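Local coordinates for RsfP (Uncultured bacterium, PDB 4GLJ), which probably cleaves methylthioadenosine with phosphate, as a methylthioadenosine phosphorylase of the phosphorylase superfamily, and binds rhodamine B in the crystal, at residues A[125-129]-A[205-210]. Sequence-based numbering, arbitrary orientation.
Sequences VSTFF and KLAREA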
loop_
_atom_site.group_PDB
_atom_site.type_symbol
_atom_site.label_atom_id
_atom_site.label_comp_id
_atom_site.label_asym_id
_atom_site.label_seq_id
_atom_site.Cartn_x
_atom_site.Cartn_y
_atom_site.Cartn_z
ATOM N N VAL A 125 3.109 1.282 10.871
ATOM C CA VAL A 125 3.909 0.168 11.286
ATOM C C VAL A 125 2.887 -0.842 11.807
ATOM O O VAL A 125 2.127 -0.519 12.714
ATOM C CB VAL A 125 4.895 0.554 12.393
ATOM C CG1 VAL A 125 5.716 -0.706 12.836
ATOM C CG2 VAL A 125 5.764 1.655 11.854
ATOM N N SER A 126 2.900 -2.082 11.296
ATOM C CA SER A 126 1.745 -2.944 11.591
ATOM C C SER A 126 2.148 -4.240 12.361
ATOM O O SER A 126 1.381 -5.206 12.429
ATOM C CB SER A 126 1.001 -3.282 10.280
ATOM O OG SER A 126 1.977 -3.858 9.393
ATOM N N THR A 127 3.307 -4.188 13.010
ATOM C CA THR A 127 3.801 -5.305 13.833
ATOM C C THR A 127 4.757 -4.755 14.864
ATOM O O THR A 127 5.369 -3.680 14.714
ATOM C CB THR A 127 4.532 -6.363 12.953
ATOM O OG1 THR A 127 4.991 -7.451 13.763
ATOM C CG2 THR A 127 5.755 -5.769 12.244
ATOM N N PHE A 128 4.904 -5.515 15.933
ATOM C CA PHE A 128 5.878 -5.219 16.932
ATOM C C PHE A 128 7.149 -5.948 16.591
ATOM O O PHE A 128 8.159 -5.727 17.236
ATOM C CB PHE A 128 5.457 -5.801 18.281
ATOM C CG PHE A 128 4.329 -5.075 18.919
ATOM C CD1 PHE A 128 4.523 -3.805 19.508
ATOM C CD2 PHE A 128 3.083 -5.688 19.056
ATOM C CE1 PHE A 128 3.480 -3.148 20.148
ATOM C CE2 PHE A 128 2.056 -5.012 19.714
ATOM C CZ PHE A 128 2.238 -3.768 20.286
ATOM N N PHE A 129 7.083 -6.822 15.570
ATOM C CA PHE A 129 8.223 -7.665 15.253
ATOM C C PHE A 129 9.173 -7.097 14.215
ATOM O O PHE A 129 8.904 -6.059 13.638
ATOM C CB PHE A 129 7.703 -9.097 14.933
ATOM C CG PHE A 129 7.123 -9.734 16.193
ATOM C CD1 PHE A 129 5.750 -9.617 16.517
ATOM C CD2 PHE A 129 7.975 -10.306 17.138
ATOM C CE1 PHE A 129 5.258 -10.154 17.723
ATOM C CE2 PHE A 129 7.500 -10.841 18.324
ATOM C CZ PHE A 129 6.136 -10.707 18.653
ATOM N N LYS A 205 -4.225 -6.148 14.376
ATOM C CA LYS A 205 -3.001 -6.967 14.235
ATOM C C LYS A 205 -2.145 -6.884 15.544
ATOM O O LYS A 205 -1.587 -7.884 16.009
ATOM C CB LYS A 205 -2.169 -6.438 13.018
ATOM C CG LYS A 205 -2.831 -6.818 11.675
ATOM C CD LYS A 205 -2.003 -6.229 10.513
ATOM C CE LYS A 205 -2.570 -6.895 9.235
ATOM N NZ LYS A 205 -2.073 -6.235 7.956
ATOM N N LEU A 206 -1.909 -5.689 15.998
ATOM C CA LEU A 206 -1.088 -5.436 17.176
ATOM C C LEU A 206 -1.710 -6.074 18.438
ATOM O O LEU A 206 -1.000 -6.672 19.251
ATOM C CB LEU A 206 -0.867 -3.914 17.357
ATOM C CG LEU A 206 -0.035 -3.345 16.153
ATOM C CD1 LEU A 206 -0.086 -1.808 16.109
ATOM C CD2 LEU A 206 1.436 -3.821 16.197
ATOM N N ALA A 207 -3.021 -5.955 18.580
ATOM C CA ALA A 207 -3.745 -6.557 19.722
ATOM C C ALA A 207 -3.530 -8.072 19.643
ATOM O O ALA A 207 -3.279 -8.738 20.681
ATOM C CB ALA A 207 -5.256 -6.209 19.631
ATOM N N ARG A 208 -3.609 -8.658 18.436
ATOM C CA ARG A 208 -3.411 -10.104 18.305
ATOM C C ARG A 208 -1.976 -10.497 18.709
ATOM O O ARG A 208 -1.764 -11.478 19.441
ATOM C CB ARG A 208 -3.705 -10.555 16.872
ATOM C CG ARG A 208 -3.673 -12.060 16.634
ATOM C CD ARG A 208 -4.597 -12.936 17.520
ATOM N NE ARG A 208 -5.985 -12.439 17.459
ATOM C CZ ARG A 208 -6.876 -12.855 16.553
ATOM N NH1 ARG A 208 -6.527 -13.815 15.661
ATOM N NH2 ARG A 208 -8.139 -12.424 16.590
ATOM N N GLU A 209 -0.985 -9.729 18.239
ATOM C CA GLU A 209 0.413 -10.010 18.610
ATOM C C GLU A 209 0.645 -9.862 20.097
ATOM O O GLU A 209 1.588 -10.486 20.650
ATOM C CB GLU A 209 1.384 -9.058 17.902
ATOM C CG GLU A 209 1.466 -9.351 16.399
ATOM C CD GLU A 209 2.500 -8.498 15.701
ATOM O OE1 GLU A 209 2.939 -7.478 16.321
ATOM O OE2 GLU A 209 2.857 -8.839 14.518
ATOM N N ALA A 210 -0.142 -8.982 20.717
ATOM C CA ALA A 210 -0.047 -8.768 22.150
ATOM C C ALA A 210 -0.884 -9.756 22.941
ATOM O O ALA A 210 -1.055 -9.586 24.156
ATOM C CB ALA A 210 -0.463 -7.364 22.512
HETATM O O HOH W 1 0.931 -6.326 8.515
#
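OE2 of E209 is gripped by two donors: T127 OG1, 2.7 Å away, which meets the syn lone pair of OE2, and Q178 NE2 of a neighbouring subunit. The other oxygen, OE1, takes the backbone N of F128 at 2.8 Å, a nearly straight bond (166°) that also uses a syn lone pair. T127 OG1 stands anti to its own backbone N (chi1 -179°), where it can give its proton to E209 and accept from F129 N at 2.8 Å, closing an ST turn. The F129 ring turns its edge to the carboxylate, the planes 78° apart, CD1 lying 3.5 Å from E209 CD. With an alanine at E209, F128 N, T127 OG1 and Q178 of the neighbouring subunit would probably lose the carboxylate they share, leaving the T127 hydroxyl freer to turn. L206 CD2 sits over one face of the F128 ring, 3.9 Å from its centroid, a CH-pi contact. One water accepts from both S126 OG and K205 NZ, the latter also salt-bridged to D119. At this subunit interface of the trimer, where P177 of the neighbouring subunit packs on T127 and E209, the contact fastens the loop between strand 111-119 and helix 145-157 to the C-terminal end of helix 200-209, beside helix 78-87.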